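Local coordinates for protein phage terminase large subunit (Thermus phage P7426, PDB 7KS4) that probably powers the ATP-driven translocation of viral DNA into empty capsids, this chain being the N-terminal ATPase domain of the large terminase, which also carries a nuclease domain, at residues V89-E100 / L110-V119. Residues are numbered along the deposited sequence; the frame is centred on the assembly and turned at random.
With SO4 (sulfate ion), chain E.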
ATOM      1  N   VAL A  89      11.337  -6.575  -7.714  1.00 33.59           N
ATOM      2  CA  VAL A  89      12.660  -6.339  -7.145  1.00 32.91           C
ATOM      3  C   VAL A  89      13.689  -7.259  -7.790  1.00 33.25           C
ATOM      4  O   VAL A  89      14.803  -6.837  -8.118  1.00 31.29           O
ATOM      5  CB  VAL A  89      12.611  -6.522  -5.616  1.00 32.70           C
ATOM      6  CG1 VAL A  89      14.007  -6.729  -5.030  1.00 32.81           C
ATOM      7  CG2 VAL A  89      11.940  -5.324  -4.952  1.00 31.30           C
ATOM      8  N   GLU A  90      13.346  -8.533  -7.969  1.00 37.49           N
ATOM      9  CA  GLU A  90      14.307  -9.457  -8.564  1.00 39.66           C
ATOM     10  C   GLU A  90      14.601  -9.101 -10.014  1.00 39.44           C
ATOM     11  O   GLU A  90      15.733  -9.287 -10.478  1.00 38.82           O
ATOM     12  CB  GLU A  90      13.797 -10.894  -8.428  1.00 44.01           C
ATOM     13  CG  GLU A  90      14.017 -11.439  -7.019  1.00 45.91           C
ATOM     14  CD  GLU A  90      13.479 -12.834  -6.813  1.00 51.12           C
ATOM     15  OE1 GLU A  90      12.830 -13.384  -7.728  1.00 54.02           O
ATOM     16  OE2 GLU A  90      13.711 -13.386  -5.718  1.00 51.68           O
ATOM     17  N   ARG A  91      13.611  -8.572 -10.737  1.00 39.16           N
ATOM     18  CA  ARG A  91      13.842  -8.134 -12.108  1.00 39.39           C
ATOM     19  C   ARG A  91      14.629  -6.829 -12.145  1.00 38.29           C
ATOM     20  O   ARG A  91      15.616  -6.703 -12.883  1.00 37.91           O
ATOM     21  CB  ARG A  91      12.504  -7.975 -12.829  1.00 40.39           C
ATOM     22  CG  ARG A  91      12.606  -7.268 -14.169  1.00 41.38           C
ATOM     23  CD  ARG A  91      11.347  -7.477 -14.996  1.00 43.47           C
ATOM     24  NE  ARG A  91      10.143  -7.063 -14.274  1.00 44.07           N
ATOM     25  CZ  ARG A  91       9.675  -5.819 -14.238  1.00 43.39           C
ATOM     26  NH1 ARG A  91       8.572  -5.547 -13.555  1.00 43.32           N
ATOM     27  NH2 ARG A  91      10.304  -4.844 -14.882  1.00 43.78           N
ATOM     28  N   LEU A  92      14.195  -5.838 -11.361  1.00 36.81           N
ATOM     29  CA  LEU A  92      14.822  -4.521 -11.410  1.00 37.69           C
ATOM     30  C   LEU A  92      16.282  -4.569 -10.987  1.00 35.48           C
ATOM     31  O   LEU A  92      17.092  -3.759 -11.458  1.00 35.69           O
ATOM     32  CB  LEU A  92      14.057  -3.546 -10.516  1.00 37.80           C
ATOM     33  CG  LEU A  92      14.069  -2.103 -11.003  1.00 39.78           C
ATOM     34  CD1 LEU A  92      13.211  -1.977 -12.259  1.00 42.62           C
ATOM     35  CD2 LEU A  92      13.579  -1.171  -9.897  1.00 38.50           C
ATOM     36  N   ALA A  93      16.638  -5.486 -10.088  1.00 34.92           N
ATOM     37  CA  ALA A  93      18.015  -5.570  -9.629  1.00 35.31           C
ATOM     38  C   ALA A  93      18.987  -5.770 -10.778  1.00 36.45           C
ATOM     39  O   ALA A  93      20.164  -5.405 -10.647  1.00 37.47           O
ATOM     40  CB  ALA A  93      18.167  -6.705  -8.610  1.00 37.58           C
ATOM     41  N   GLU A  94      18.525  -6.326 -11.904  1.00 34.64           N
ATOM     42  CA  GLU A  94      19.403  -6.504 -13.055  1.00 34.02           C
ATOM     43  C   GLU A  94      20.069  -5.195 -13.457  1.00 33.59           C
ATOM     44  O   GLU A  94      21.245  -5.188 -13.835  1.00 33.91           O
ATOM     45  CB  GLU A  94      18.620  -7.072 -14.238  1.00 34.55           C
ATOM     46  CG  GLU A  94      19.416  -7.127 -15.536  1.00 34.80           C
ATOM     47  CD  GLU A  94      20.594  -8.072 -15.463  1.00 36.92           C
ATOM     48  OE1 GLU A  94      20.538  -9.009 -14.640  1.00 37.35           O
ATOM     49  OE2 GLU A  94      21.569  -7.885 -16.229  1.00 36.23           O
ATOM     50  N   VAL A  95      19.327  -4.083 -13.417  1.00 37.37           N
ATOM     51  CA  VAL A  95      19.835  -2.798 -13.899  1.00 37.31           C
ATOM     52  C   VAL A  95      20.457  -1.951 -12.786  1.00 35.08           C
ATOM     53  O   VAL A  95      20.805  -0.792 -13.026  1.00 33.65           O
ATOM     54  CB  VAL A  95      18.743  -2.009 -14.641  1.00 39.08           C
ATOM     55  CG1 VAL A  95      18.222  -2.816 -15.827  1.00 42.88           C
ATOM     56  CG2 VAL A  95      17.609  -1.612 -13.717  1.00 39.41           C
ATOM     57  N   PHE A  96      20.639  -2.510 -11.590  1.00 32.98           N
ATOM     58  CA  PHE A  96      21.418  -1.874 -10.526  1.00 31.98           C
ATOM     59  C   PHE A  96      22.539  -2.836 -10.156  1.00 32.62           C
ATOM     60  O   PHE A  96      22.394  -3.645  -9.226  1.00 31.19           O
ATOM     61  CB  PHE A  96      20.524  -1.526  -9.337  1.00 32.11           C
ATOM     62  CG  PHE A  96      19.447  -0.541  -9.690  1.00 32.63           C
ATOM     63  CD1 PHE A  96      19.768   0.788  -9.913  1.00 32.29           C
ATOM     64  CD2 PHE A  96      18.124  -0.942  -9.830  1.00 34.28           C
ATOM     65  CE1 PHE A  96      18.796   1.705 -10.266  1.00 33.01           C
ATOM     66  CE2 PHE A  96      17.137  -0.023 -10.177  1.00 34.76           C
ATOM     67  CZ  PHE A  96      17.478   1.301 -10.394  1.00 34.11           C
ATOM     68  N   PRO A  97      23.664  -2.804 -10.880  1.00 32.50           N
ATOM     69  CA  PRO A  97      24.701  -3.836 -10.678  1.00 34.36           C
ATOM     70  C   PRO A  97      25.243  -3.922  -9.260  1.00 33.93           C
ATOM     71  O   PRO A  97      25.795  -4.971  -8.893  1.00 36.42           O
ATOM     72  CB  PRO A  97      25.799  -3.424 -11.669  1.00 35.85           C
ATOM     73  CG  PRO A  97      25.063  -2.721 -12.768  1.00 35.23           C
ATOM     74  CD  PRO A  97      23.935  -1.980 -12.075  1.00 33.48           C
ATOM     75  N   ALA A  98      25.110  -2.865  -8.457  1.00 32.04           N
ATOM     76  CA  ALA A  98      25.584  -2.855  -7.082  1.00 33.49           C
ATOM     77  C   ALA A  98      24.554  -3.399  -6.095  1.00 33.58           C
ATOM     78  O   ALA A  98      24.668  -3.130  -4.894  1.00 33.85           O
ATOM     79  CB  ALA A  98      25.989  -1.433  -6.671  1.00 32.59           C
ATOM     80  N   THR A  99      23.552  -4.143  -6.563  1.00 34.53           N
ATOM     81  CA  THR A  99      22.583  -4.762  -5.670  1.00 33.50           C
ATOM     82  C   THR A  99      22.548  -6.270  -5.876  1.00 34.81           C
ATOM     83  O   THR A  99      22.908  -6.792  -6.934  1.00 35.87           O
ATOM     84  CB  THR A  99      21.163  -4.201  -5.869  1.00 32.44           C
ATOM     85  OG1 THR A  99      20.655  -4.595  -7.152  1.00 32.34           O
ATOM     86  CG2 THR A  99      21.155  -2.689  -5.750  1.00 31.36           C
ATOM     87  N   GLU A 100      22.101  -6.960  -4.834  1.00 36.30           N
ATOM     88  CA  GLU A 100      21.902  -8.400  -4.877  1.00 38.77           C
ATOM     89  C   GLU A 100      20.710  -8.721  -3.991  1.00 37.79           C
ATOM     90  O   GLU A 100      20.651  -8.260  -2.849  1.00 37.47           O
ATOM     91  CB  GLU A 100      23.149  -9.147  -4.400  1.00 43.50           C
ATOM     92  CG  GLU A 100      23.015 -10.658  -4.427  1.00 47.64           C
ATOM     93  CD  GLU A 100      24.315 -11.346  -4.061  1.00 52.65           C
ATOM     94  OE1 GLU A 100      24.647 -11.391  -2.856  1.00 54.97           O
ATOM     95  OE2 GLU A 100      25.016 -11.819  -4.979  1.00 55.65           O
ATOM     96  N   LEU A 110      12.222 -10.246   2.254  1.00 38.36           N
ATOM     97  CA  LEU A 110      12.938  -9.861   1.049  1.00 37.66           C
ATOM     98  C   LEU A 110      14.030  -8.873   1.432  1.00 36.71           C
ATOM     99  O   LEU A 110      13.763  -7.880   2.117  1.00 35.72           O
ATOM    100  CB  LEU A 110      11.975  -9.250   0.029  1.00 34.11           C
ATOM    101  CG  LEU A 110      12.563  -8.753  -1.291  1.00 32.48           C
ATOM    102  CD1 LEU A 110      13.136  -9.890  -2.117  1.00 33.83           C
ATOM    103  CD2 LEU A 110      11.495  -7.989  -2.071  1.00 30.85           C
ATOM    104  N   LEU A 111      15.254  -9.146   0.989  1.00 36.53           N
ATOM    105  CA  LEU A 111      16.414  -8.317   1.288  1.00 36.45           C
ATOM    106  C   LEU A 111      17.037  -7.819  -0.008  1.00 34.49           C
ATOM    107  O   LEU A 111      17.240  -8.598  -0.945  1.00 33.44           O
ATOM    108  CB  LEU A 111      17.459  -9.104   2.090  1.00 39.80           C
ATOM    109  CG  LEU A 111      16.983  -9.677   3.425  1.00 42.83           C
ATOM    110  CD1 LEU A 111      18.095 -10.485   4.064  1.00 46.32           C
ATOM    111  CD2 LEU A 111      16.526  -8.574   4.354  1.00 42.23           C
ATOM    112  N   VAL A 112      17.352  -6.531  -0.059  1.00 34.09           N
ATOM    113  CA  VAL A 112      18.100  -5.956  -1.171  1.00 34.31           C
ATOM    114  C   VAL A 112      19.423  -5.460  -0.602  1.00 34.91           C
ATOM    115  O   VAL A 112      19.480  -4.415   0.056  1.00 34.89           O
ATOM    116  CB  VAL A 112      17.334  -4.830  -1.874  1.00 32.59           C
ATOM    117  CG1 VAL A 112      18.136  -4.314  -3.048  1.00 32.56           C
ATOM    118  CG2 VAL A 112      15.964  -5.318  -2.332  1.00 32.36           C
ATOM    119  N   HIS A 113      20.496  -6.205  -0.850  1.00 35.61           N
ATOM    120  CA  HIS A 113      21.814  -5.822  -0.369  1.00 35.46           C
ATOM    121  C   HIS A 113      22.438  -4.817  -1.328  1.00 33.48           C
ATOM    122  O   HIS A 113      22.452  -5.038  -2.542  1.00 31.21           O
ATOM    123  CB  HIS A 113      22.712  -7.053  -0.236  1.00 38.58           C
ATOM    124  CG  HIS A 113      22.167  -8.106   0.679  1.00 41.19           C
ATOM    125  ND1 HIS A 113      22.022  -7.911   2.035  1.00 41.99           N
ATOM    126  CD2 HIS A 113      21.743  -9.369   0.433  1.00 42.97           C
ATOM    127  CE1 HIS A 113      21.524  -9.004   2.585  1.00 44.92           C
ATOM    128  NE2 HIS A 113      21.348  -9.905   1.635  1.00 45.21           N
ATOM    129  N   HIS A 114      22.963  -3.723  -0.780  1.00 33.60           N
ATOM    130  CA  HIS A 114      23.613  -2.672  -1.555  1.00 33.81           C
ATOM    131  C   HIS A 114      25.111  -2.705  -1.285  1.00 33.97           C
ATOM    132  O   HIS A 114      25.533  -2.742  -0.124  1.00 35.63           O
ATOM    133  CB  HIS A 114      23.050  -1.298  -1.194  1.00 33.29           C
ATOM    134  CG  HIS A 114      21.636  -1.100  -1.630  1.00 32.26           C
ATOM    135  ND1 HIS A 114      21.308  -0.496  -2.822  1.00 30.90           N
ATOM    136  CD2 HIS A 114      20.466  -1.440  -1.041  1.00 32.44           C
ATOM    137  CE1 HIS A 114      19.993  -0.463  -2.947  1.00 31.35           C
ATOM    138  NE2 HIS A 114      19.458  -1.033  -1.882  1.00 31.23           N
ATOM    139  N   TYR A 115      25.903  -2.667  -2.351  1.00 33.03           N
ATOM    140  CA  TYR A 115      27.349  -2.806  -2.266  1.00 34.13           C
ATOM    141  C   TYR A 115      28.042  -1.508  -2.662  1.00 31.87           C
ATOM    142  O   TYR A 115      27.422  -0.571  -3.176  1.00 28.07           O
ATOM    143  CB  TYR A 115      27.822  -3.966  -3.152  1.00 36.75           C
ATOM    144  CG  TYR A 115      27.370  -5.304  -2.625  1.00 39.89           C
ATOM    145  CD1 TYR A 115      28.239  -6.117  -1.915  1.00 43.26           C
ATOM    146  CD2 TYR A 115      26.064  -5.742  -2.807  1.00 40.52           C
ATOM    147  CE1 TYR A 115      27.831  -7.335  -1.417  1.00 46.23           C
ATOM    148  CE2 TYR A 115      25.647  -6.961  -2.316  1.00 42.68           C
ATOM    149  CZ  TYR A 115      26.531  -7.752  -1.617  1.00 45.93           C
ATOM    150  OH  TYR A 115      26.124  -8.972  -1.119  1.00 49.46           O
ATOM    151  N   ASP A 116      29.355  -1.473  -2.416  1.00 32.56           N
ATOM    152  CA  ASP A 116      30.184  -0.309  -2.698  1.00 32.56           C
ATOM    153  C   ASP A 116      30.739  -0.318  -4.116  1.00 32.42           C
ATOM    154  O   ASP A 116      31.545   0.553  -4.462  1.00 31.04           O
ATOM    155  CB  ASP A 116      31.336  -0.234  -1.691  1.00 35.05           C
ATOM    156  CG  ASP A 116      32.408  -1.299  -1.928  1.00 37.07           C
ATOM    157  OD1 ASP A 116      32.116  -2.345  -2.553  1.00 35.84           O
ATOM    158  OD2 ASP A 116      33.553  -1.084  -1.475  1.00 38.80           O
ATOM    159  N   ARG A 117      30.325  -1.276  -4.931  1.00 32.60           N
ATOM    160  CA  ARG A 117      30.795  -1.457  -6.295  1.00 32.79           C
ATOM    161  C   ARG A 117      29.901  -2.524  -6.912  1.00 31.72           C
ATOM    162  O   ARG A 117      29.091  -3.123  -6.196  1.00 31.65           O
ATOM    163  CB  ARG A 117      32.263  -1.876  -6.321  1.00 35.35           C
ATOM    164  CG  ARG A 117      32.493  -3.331  -5.921  1.00 37.46           C
ATOM    165  CD  ARG A 117      33.950  -3.580  -5.561  1.00 40.82           C
ATOM    166  NE  ARG A 117      34.302  -2.958  -4.288  1.00 41.90           N
ATOM    167  CZ  ARG A 117      35.529  -2.931  -3.780  1.00 44.77           C
ATOM    168  NH1 ARG A 117      36.542  -3.492  -4.434  1.00 46.03           N
ATOM    169  NH2 ARG A 117      35.748  -2.341  -2.615  1.00 45.91           N
ATOM    170  N   PRO A 118      29.992  -2.786  -8.213  1.00 33.78           N
ATOM    171  CA  PRO A 118      29.151  -3.834  -8.800  1.00 34.37           C
ATOM    172  C   PRO A 118      29.408  -5.179  -8.136  1.00 36.57           C
ATOM    173  O   PRO A 118      30.543  -5.514  -7.787  1.00 38.40           O
ATOM    174  CB  PRO A 118      29.560  -3.833 -10.277  1.00 35.40           C
ATOM    175  CG  PRO A 118      30.068  -2.449 -10.513  1.00 35.71           C
ATOM    176  CD  PRO A 118      30.746  -2.046  -9.238  1.00 34.17           C
ATOM    177  N   VAL A 119      28.329  -5.949  -7.958  1.00 37.53           N
ATOM    178  CA  VAL A 119      28.410  -7.189  -7.192  1.00 40.65           C
ATOM    179  C   VAL A 119      29.360  -8.184  -7.841  1.00 44.53           C
ATOM    180  O   VAL A 119      29.932  -9.035  -7.151  1.00 46.91           O
ATOM    181  CB  VAL A 119      27.011  -7.810  -7.011  1.00 41.71           C
ATOM    182  CG1 VAL A 119      27.108  -9.149  -6.282  1.00 45.67           C
ATOM    183  CG2 VAL A 119      26.124  -6.869  -6.237  1.00 41.90           C
TER
HETATM  184  S   SO4 E 304      39.513  -2.804  -2.087  0.95101.78           S
HETATM  185  O1  SO4 E 304      39.635  -3.392  -3.418  0.95101.88           O
HETATM  186  O2  SO4 E 304      40.752  -3.021  -1.345  0.95101.33           O
HETATM  187  O3  SO4 E 304      38.407  -3.434  -1.372  0.95 98.18           O
HETATM  188  O4  SO4 E 304      39.258  -1.372  -2.213  0.95101.80           O
HETATM  189  O   HOH W   1      23.491  -0.106  -4.564  1.00 32.43           O
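L110 meets V89 of helix 75-92 tip to tip, its CD2 3.9 Å from V89 CG2. V112 CG2 meets the other methyl of the same valine, CG1, at 3.6 Å, while V112 CG1 turns to T99 CB; V57 and L60 of helix 48-62 also touch V89. At H113 the contact passes to backbone pairing: H113 N donates to E100 O (2.9 Å) and H113 O accepts from E100 N, a hydrogen-bonded antiparallel pair. The H113 ring is held from elsewhere, by T129 and Q102. H114 and T99 form the next, non-hydrogen-bonded pair, their side chains side by side and pointing the same way, with T99 CG2 3.7 Å from H114 ND1. A water in the plane of that imidazole links ND1 to A98 O, and NE2 is hydrogen-bonded to L60 O. These pairs belong to the hairpin of strands 99-104 and 109-115, which extends the mixed sheet of this P-loop ATPase domain and makes 99-104 its outermost strand on that side. Y115 N continues the ladder to A98 O, which also lies in plane at the ring's edge; with CG anti to the backbone N (chi1 -180°), the extended E100 chain crosses the tyrosine obliquely, E100 CB 3.9 Å from Y115 CE2 and carboxylate and ring planes 80° apart. R117 holds the D116 carboxylate side-on through NE and NH2, and NH1 and NH2 hydrogen-bond a sulfate, probably from the crystallisation liquor. P118 CB comes within 4.0 Å of P97 CB. V119 N donates almost straight (171°) to P97 O, and V119 CG2 packs 3.3 Å from T99 O.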